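Local structure of ulvan Lyase-PL25 (Pseudoalteromonas sp. PLSV, 5UAM) at residues Gln314-Asp326 with Lys335-Trp347. The protein cleaves ulvan, the sulfated cell-wall polysaccharide of green seaweeds, as a polysaccharide lyase of family 25. Sequence-based numbering, arbitrary orientation.
Sequences QGQPHIAINAGID and KQTRHVRWNGNEW. With EDO (1,2-ethanediol), chain H.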
loop_
_atom_site.group_PDB
_atom_site.type_symbol
_atom_site.label_atom_id
_atom_site.label_comp_id
_atom_site.label_asym_id
_atom_site.label_seq_id
_atom_site.Cartn_x
_atom_site.Cartn_y
_atom_site.Cartn_z
ATOM N N GLN A 314 21.233 -10.487 -0.578
ATOM C CA GLN A 314 22.337 -10.052 0.255
ATOM C C GLN A 314 21.889 -9.151 1.395
ATOM O O GLN A 314 22.735 -8.652 2.145
ATOM C CB GLN A 314 23.380 -9.332 -0.591
ATOM C CG GLN A 314 24.064 -10.226 -1.601
ATOM C CD GLN A 314 25.232 -9.551 -2.272
ATOM O OE1 GLN A 314 25.810 -8.604 -1.741
ATOM N NE2 GLN A 314 25.607 -10.052 -3.430
ATOM N N GLY A 315 20.589 -8.961 1.563
ATOM C CA GLY A 315 20.084 -8.105 2.614
ATOM C C GLY A 315 20.044 -6.637 2.275
ATOM O O GLY A 315 19.743 -5.826 3.155
ATOM N N GLN A 316 20.315 -6.271 1.030
ATOM C CA GLN A 316 20.426 -4.867 0.668
ATOM C C GLN A 316 19.073 -4.354 0.191
ATOM O O GLN A 316 18.379 -5.046 -0.559
ATOM C CB GLN A 316 21.424 -4.708 -0.470
ATOM C CG GLN A 316 22.804 -5.292 -0.163
ATOM C CD GLN A 316 23.785 -5.298 -1.331
ATOM O OE1 GLN A 316 24.948 -4.919 -1.171
ATOM N NE2 GLN A 316 23.347 -5.781 -2.476
ATOM N N PRO A 317 18.657 -3.156 0.605
ATOM C CA PRO A 317 17.340 -2.657 0.198
ATOM C C PRO A 317 17.287 -2.130 -1.225
ATOM O O PRO A 317 18.189 -1.438 -1.705
ATOM C CB PRO A 317 17.066 -1.530 1.194
ATOM C CG PRO A 317 18.413 -1.044 1.562
ATOM C CD PRO A 317 19.263 -2.296 1.641
ATOM N N HIS A 318 16.168 -2.453 -1.863
ATOM C CA HIS A 318 15.717 -1.909 -3.127
ATOM C C HIS A 318 14.412 -1.166 -2.876
ATOM O O HIS A 318 13.606 -1.547 -2.011
ATOM C CB HIS A 318 15.447 -3.044 -4.101
ATOM C CG HIS A 318 16.668 -3.781 -4.522
ATOM N ND1 HIS A 318 17.057 -3.867 -5.840
ATOM C CD2 HIS A 318 17.592 -4.467 -3.808
ATOM C CE1 HIS A 318 18.168 -4.574 -5.918
ATOM N NE2 HIS A 318 18.507 -4.960 -4.701
ATOM N N ILE A 319 14.202 -0.110 -3.651
ATOM C CA ILE A 319 13.075 0.795 -3.457
ATOM C C ILE A 319 12.443 1.104 -4.805
ATOM O O ILE A 319 13.145 1.430 -5.771
ATOM C CB ILE A 319 13.543 2.100 -2.795
ATOM C CG1 ILE A 319 14.111 1.824 -1.393
ATOM C CG2 ILE A 319 12.405 3.112 -2.708
ATOM C CD1 ILE A 319 14.740 3.039 -0.739
ATOM N N ALA A 320 11.110 1.027 -4.856
ATOM C CA ALA A 320 10.333 1.573 -5.961
ATOM C C ALA A 320 9.801 2.925 -5.530
ATOM O O ALA A 320 9.167 3.038 -4.473
ATOM C CB ALA A 320 9.167 0.652 -6.304
ATOM N N ILE A 321 10.068 3.949 -6.328
ATOM C CA ILE A 321 9.599 5.299 -6.052
ATOM C C ILE A 321 9.001 5.849 -7.337
ATOM O O ILE A 321 9.640 5.798 -8.391
ATOM C CB ILE A 321 10.736 6.200 -5.523
ATOM C CG1 ILE A 321 10.254 7.620 -5.221
ATOM C CG2 ILE A 321 11.933 6.205 -6.470
ATOM C CD1 ILE A 321 9.183 7.684 -4.135
ATOM N N ASN A 322 7.783 6.381 -7.264
ATOM C CA ASN A 322 7.231 7.023 -8.446
ATOM C C ASN A 322 7.543 8.504 -8.408
ATOM O O ASN A 322 7.484 9.125 -7.348
ATOM C CB ASN A 322 5.720 6.811 -8.530
ATOM C CG ASN A 322 5.355 5.348 -8.509
ATOM O OD1 ASN A 322 5.516 4.649 -9.510
ATOM N ND2 ASN A 322 4.905 4.869 -7.368
ATOM N N ALA A 323 7.865 9.071 -9.562
ATOM C CA ALA A 323 8.147 10.494 -9.613
ATOM C C ALA A 323 7.816 11.023 -10.992
ATOM O O ALA A 323 7.828 10.279 -11.979
ATOM C CB ALA A 323 9.615 10.777 -9.279
ATOM N N GLY A 324 7.526 12.320 -11.057
ATOM C CA GLY A 324 7.173 12.931 -12.323
ATOM C C GLY A 324 7.326 14.434 -12.272
ATOM O O GLY A 324 7.393 15.041 -11.198
ATOM N N ILE A 325 7.328 15.040 -13.458
ATOM C CA ILE A 325 7.524 16.477 -13.567
ATOM C C ILE A 325 6.281 17.211 -13.083
ATOM O O ILE A 325 5.144 16.823 -13.391
ATOM C CB ILE A 325 7.852 16.830 -15.028
ATOM C CG1 ILE A 325 9.201 16.206 -15.413
ATOM C CG2 ILE A 325 7.847 18.344 -15.263
ATOM C CD1 ILE A 325 9.445 16.132 -16.921
ATOM N N ASP A 326 6.499 18.290 -12.328
ATOM C CA ASP A 326 5.432 19.195 -11.911
ATOM C C ASP A 326 5.026 20.062 -13.095
ATOM O O ASP A 326 5.789 20.928 -13.539
ATOM C CB ASP A 326 5.928 20.061 -10.754
ATOM C CG ASP A 326 4.925 21.123 -10.339
ATOM O OD1 ASP A 326 3.729 20.985 -10.690
ATOM O OD2 ASP A 326 5.333 22.105 -9.668
ATOM N N LYS A 335 3.261 10.503 -12.953
ATOM C CA LYS A 335 4.468 9.999 -12.327
ATOM C C LYS A 335 4.716 8.555 -12.727
ATOM O O LYS A 335 3.778 7.756 -12.831
ATOM C CB LYS A 335 4.344 10.103 -10.800
ATOM C CG LYS A 335 4.061 11.522 -10.324
ATOM C CD LYS A 335 3.710 11.554 -8.849
ATOM C CE LYS A 335 3.264 12.925 -8.417
ATOM N NZ LYS A 335 1.955 13.268 -9.005
ATOM N N GLN A 336 5.988 8.235 -12.932
ATOM C CA GLN A 336 6.447 6.929 -13.391
ATOM C C GLN A 336 7.307 6.256 -12.329
ATOM O O GLN A 336 8.115 6.920 -11.661
ATOM C CB GLN A 336 7.307 7.086 -14.642
ATOM C CG GLN A 336 6.651 7.887 -15.762
ATOM C CD GLN A 336 6.664 9.382 -15.524
ATOM O OE1 GLN A 336 7.682 9.954 -15.152
ATOM N NE2 GLN A 336 5.544 10.031 -15.790
ATOM N N THR A 337 7.167 4.939 -12.190
ATOM C CA THR A 337 7.978 4.178 -11.244
ATOM C C THR A 337 9.434 4.170 -11.674
ATOM O O THR A 337 9.748 3.960 -12.847
ATOM C CB THR A 337 7.501 2.725 -11.181
ATOM O OG1 THR A 337 6.085 2.668 -11.350
ATOM C CG2 THR A 337 7.877 2.091 -9.857
ATOM N N ARG A 338 10.317 4.374 -10.692
ATOM C CA ARG A 338 11.763 4.295 -10.849
ATOM C C ARG A 338 12.336 3.374 -9.778
ATOM O O ARG A 338 11.743 3.194 -8.709
ATOM C CB ARG A 338 12.401 5.673 -10.708
ATOM C CG ARG A 338 11.871 6.683 -11.706
ATOM C CD ARG A 338 11.138 7.838 -11.044
ATOM N NE ARG A 338 10.482 8.655 -12.057
ATOM C CZ ARG A 338 11.068 9.606 -12.769
ATOM N NH1 ARG A 338 12.355 9.885 -12.602
ATOM N NH2 ARG A 338 10.380 10.282 -13.675
ATOM N N HIS A 339 13.502 2.785 -10.072
ATOM C CA HIS A 339 14.101 1.794 -9.185
ATOM C C HIS A 339 15.379 2.347 -8.569
ATOM O O HIS A 339 16.231 2.888 -9.289
ATOM C CB HIS A 339 14.419 0.493 -9.929
ATOM C CG HIS A 339 14.695 -0.631 -8.998
ATOM N ND1 HIS A 339 13.683 -1.260 -8.309
ATOM C CD2 HIS A 339 15.854 -1.172 -8.554
ATOM C CE1 HIS A 339 14.204 -2.172 -7.512
ATOM N NE2 HIS A 339 15.515 -2.145 -7.648
ATOM N N VAL A 340 15.509 2.175 -7.244
ATOM C CA VAL A 340 16.664 2.635 -6.472
ATOM C C VAL A 340 17.153 1.460 -5.641
ATOM O O VAL A 340 16.350 0.640 -5.194
ATOM C CB VAL A 340 16.213 3.791 -5.547
ATOM C CG1 VAL A 340 17.270 4.121 -4.485
ATOM C CG2 VAL A 340 15.851 5.013 -6.379
ATOM N N ARG A 341 18.469 1.356 -5.436
ATOM C CA ARG A 341 18.968 0.295 -4.567
ATOM C C ARG A 341 20.262 0.703 -3.883
ATOM O O ARG A 341 21.012 1.564 -4.350
ATOM C CB ARG A 341 19.187 -1.022 -5.315
ATOM C CG ARG A 341 20.316 -0.972 -6.323
ATOM C CD ARG A 341 20.401 -2.260 -7.123
ATOM N NE ARG A 341 21.504 -2.211 -8.071
ATOM C CZ ARG A 341 22.740 -2.632 -7.817
ATOM N NH1 ARG A 341 23.042 -3.164 -6.636
ATOM N NH2 ARG A 341 23.683 -2.539 -8.750
ATOM N N TRP A 342 20.509 0.041 -2.757
ATOM C CA TRP A 342 21.759 0.157 -2.018
ATOM C C TRP A 342 22.713 -0.920 -2.508
ATOM O O TRP A 342 22.380 -2.103 -2.470
ATOM C CB TRP A 342 21.454 -0.057 -0.538
ATOM C CG TRP A 342 22.654 -0.045 0.376
ATOM C CD1 TRP A 342 23.225 -1.118 1.001
ATOM C CD2 TRP A 342 23.410 1.098 0.777
ATOM N NE1 TRP A 342 24.298 -0.713 1.750
ATOM C CE2 TRP A 342 24.428 0.650 1.647
ATOM C CE3 TRP A 342 23.316 2.461 0.501
ATOM C CZ2 TRP A 342 25.349 1.520 2.231
ATOM C CZ3 TRP A 342 24.218 3.318 1.071
ATOM C CH2 TRP A 342 25.225 2.850 1.942
ATOM N N ASN A 343 23.890 -0.519 -2.978
ATOM C CA ASN A 343 24.803 -1.481 -3.578
ATOM C C ASN A 343 25.826 -2.007 -2.593
ATOM O O ASN A 343 26.745 -2.718 -3.003
ATOM C CB ASN A 343 25.504 -0.896 -4.806
ATOM C CG ASN A 343 26.522 0.165 -4.461
ATOM O OD1 ASN A 343 26.892 0.376 -3.302
ATOM N ND2 ASN A 343 27.013 0.828 -5.494
ATOM N N GLY A 344 25.687 -1.668 -1.312
ATOM C CA GLY A 344 26.607 -2.042 -0.277
ATOM C C GLY A 344 27.475 -0.894 0.167
ATOM O O GLY A 344 27.996 -0.926 1.285
ATOM N N ASN A 345 27.627 0.134 -0.669
ATOM C CA ASN A 345 28.435 1.289 -0.305
ATOM C C ASN A 345 27.713 2.605 -0.552
ATOM O O ASN A 345 28.006 3.600 0.122
ATOM C CB ASN A 345 29.765 1.280 -1.057
ATOM C CG ASN A 345 30.607 0.082 -0.701
ATOM O OD1 ASN A 345 31.281 0.070 0.314
ATOM N ND2 ASN A 345 30.514 -0.960 -1.515
ATOM N N GLU A 346 26.790 2.627 -1.511
ATOM C CA GLU A 346 26.080 3.851 -1.840
ATOM C C GLU A 346 24.734 3.490 -2.440
ATOM O O GLU A 346 24.513 2.367 -2.899
ATOM C CB GLU A 346 26.872 4.732 -2.816
ATOM C CG GLU A 346 27.137 4.088 -4.168
ATOM C CD GLU A 346 28.622 3.869 -4.473
ATOM O OE1 GLU A 346 29.478 4.562 -3.868
ATOM O OE2 GLU A 346 28.935 3.003 -5.328
ATOM N N TRP A 347 23.819 4.450 -2.409
ATOM C CA TRP A 347 22.563 4.313 -3.126
ATOM C C TRP A 347 22.780 4.664 -4.591
ATOM O O TRP A 347 23.452 5.653 -4.919
ATOM C CB TRP A 347 21.517 5.257 -2.540
ATOM C CG TRP A 347 21.086 4.937 -1.156
ATOM C CD1 TRP A 347 21.545 5.508 0.006
ATOM C CD2 TRP A 347 20.111 3.976 -0.775
ATOM N NE1 TRP A 347 20.886 4.955 1.088
ATOM C CE2 TRP A 347 20.005 4.012 0.635
ATOM C CE3 TRP A 347 19.300 3.087 -1.485
ATOM C CZ2 TRP A 347 19.120 3.192 1.329
ATOM C CZ3 TRP A 347 18.427 2.277 -0.782
ATOM C CH2 TRP A 347 18.348 2.339 0.619
HETATM C C1 EDO H . -0.274 12.083 -6.224
HETATM O O1 EDO H . 0.254 11.322 -7.332
HETATM C C2 EDO H . 0.804 12.952 -5.562
HETATM O O2 EDO H . 1.118 14.104 -6.374
HETATM O O HOH W 1 25.182 -5.262 -4.749
HETATM O O HOH W 2 7.729 12.824 -15.641
HETATM O O HOH W 3 4.135 14.909 -10.929
#
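His318 and His339 meet edge to edge on the antiparallel hairpin of strands 317-324 and 336-342, the two middle strands of a four-stranded beta-propeller blade. His318 ND1 and His339 NE2 are hydrogen-bonded at 2.9 Å, the ring planes 48° apart. Arg341 CB sits over the centre of one face of the His318 ring, a CH-pi contact 3.7 Å from the centroid; Arg341 CG takes the position between backbone N and carbonyl carbon (chi1 68°), and CD reaches His318 CE1. Further along the same face of the sheet, Thr337 OG1 donates to Asn322 OD1 (2.8 Å), nearly in line with its C=O. On the opposite face Ile319 packs on Val340, and its CD1 and Pro317 CG touch the six-membered ring of Trp347. Toward the other end of that face Arg338, bent at chi2 (116°), lays its guanidinium over Ala323 CB and grips Gln336 side-on, NH2 to OE1 and NE to the backbone O, which Ala323 N (3.0 Å) reaches from the opposite side of the carbonyl plane. An alanine at Arg338 would probably leave Gln336 OE1 without this donor and uncover the Ala323 methyl. Farther out, Val261 and Phe263 of strand 258-267 pack against the isoleucine face, and Arg359 O anchors Gln336 NE2. Both histidine rings are fixed from behind, Asp312 OD2 holding His318 NE2 and Tyr375 OH bonded to His339 ND1.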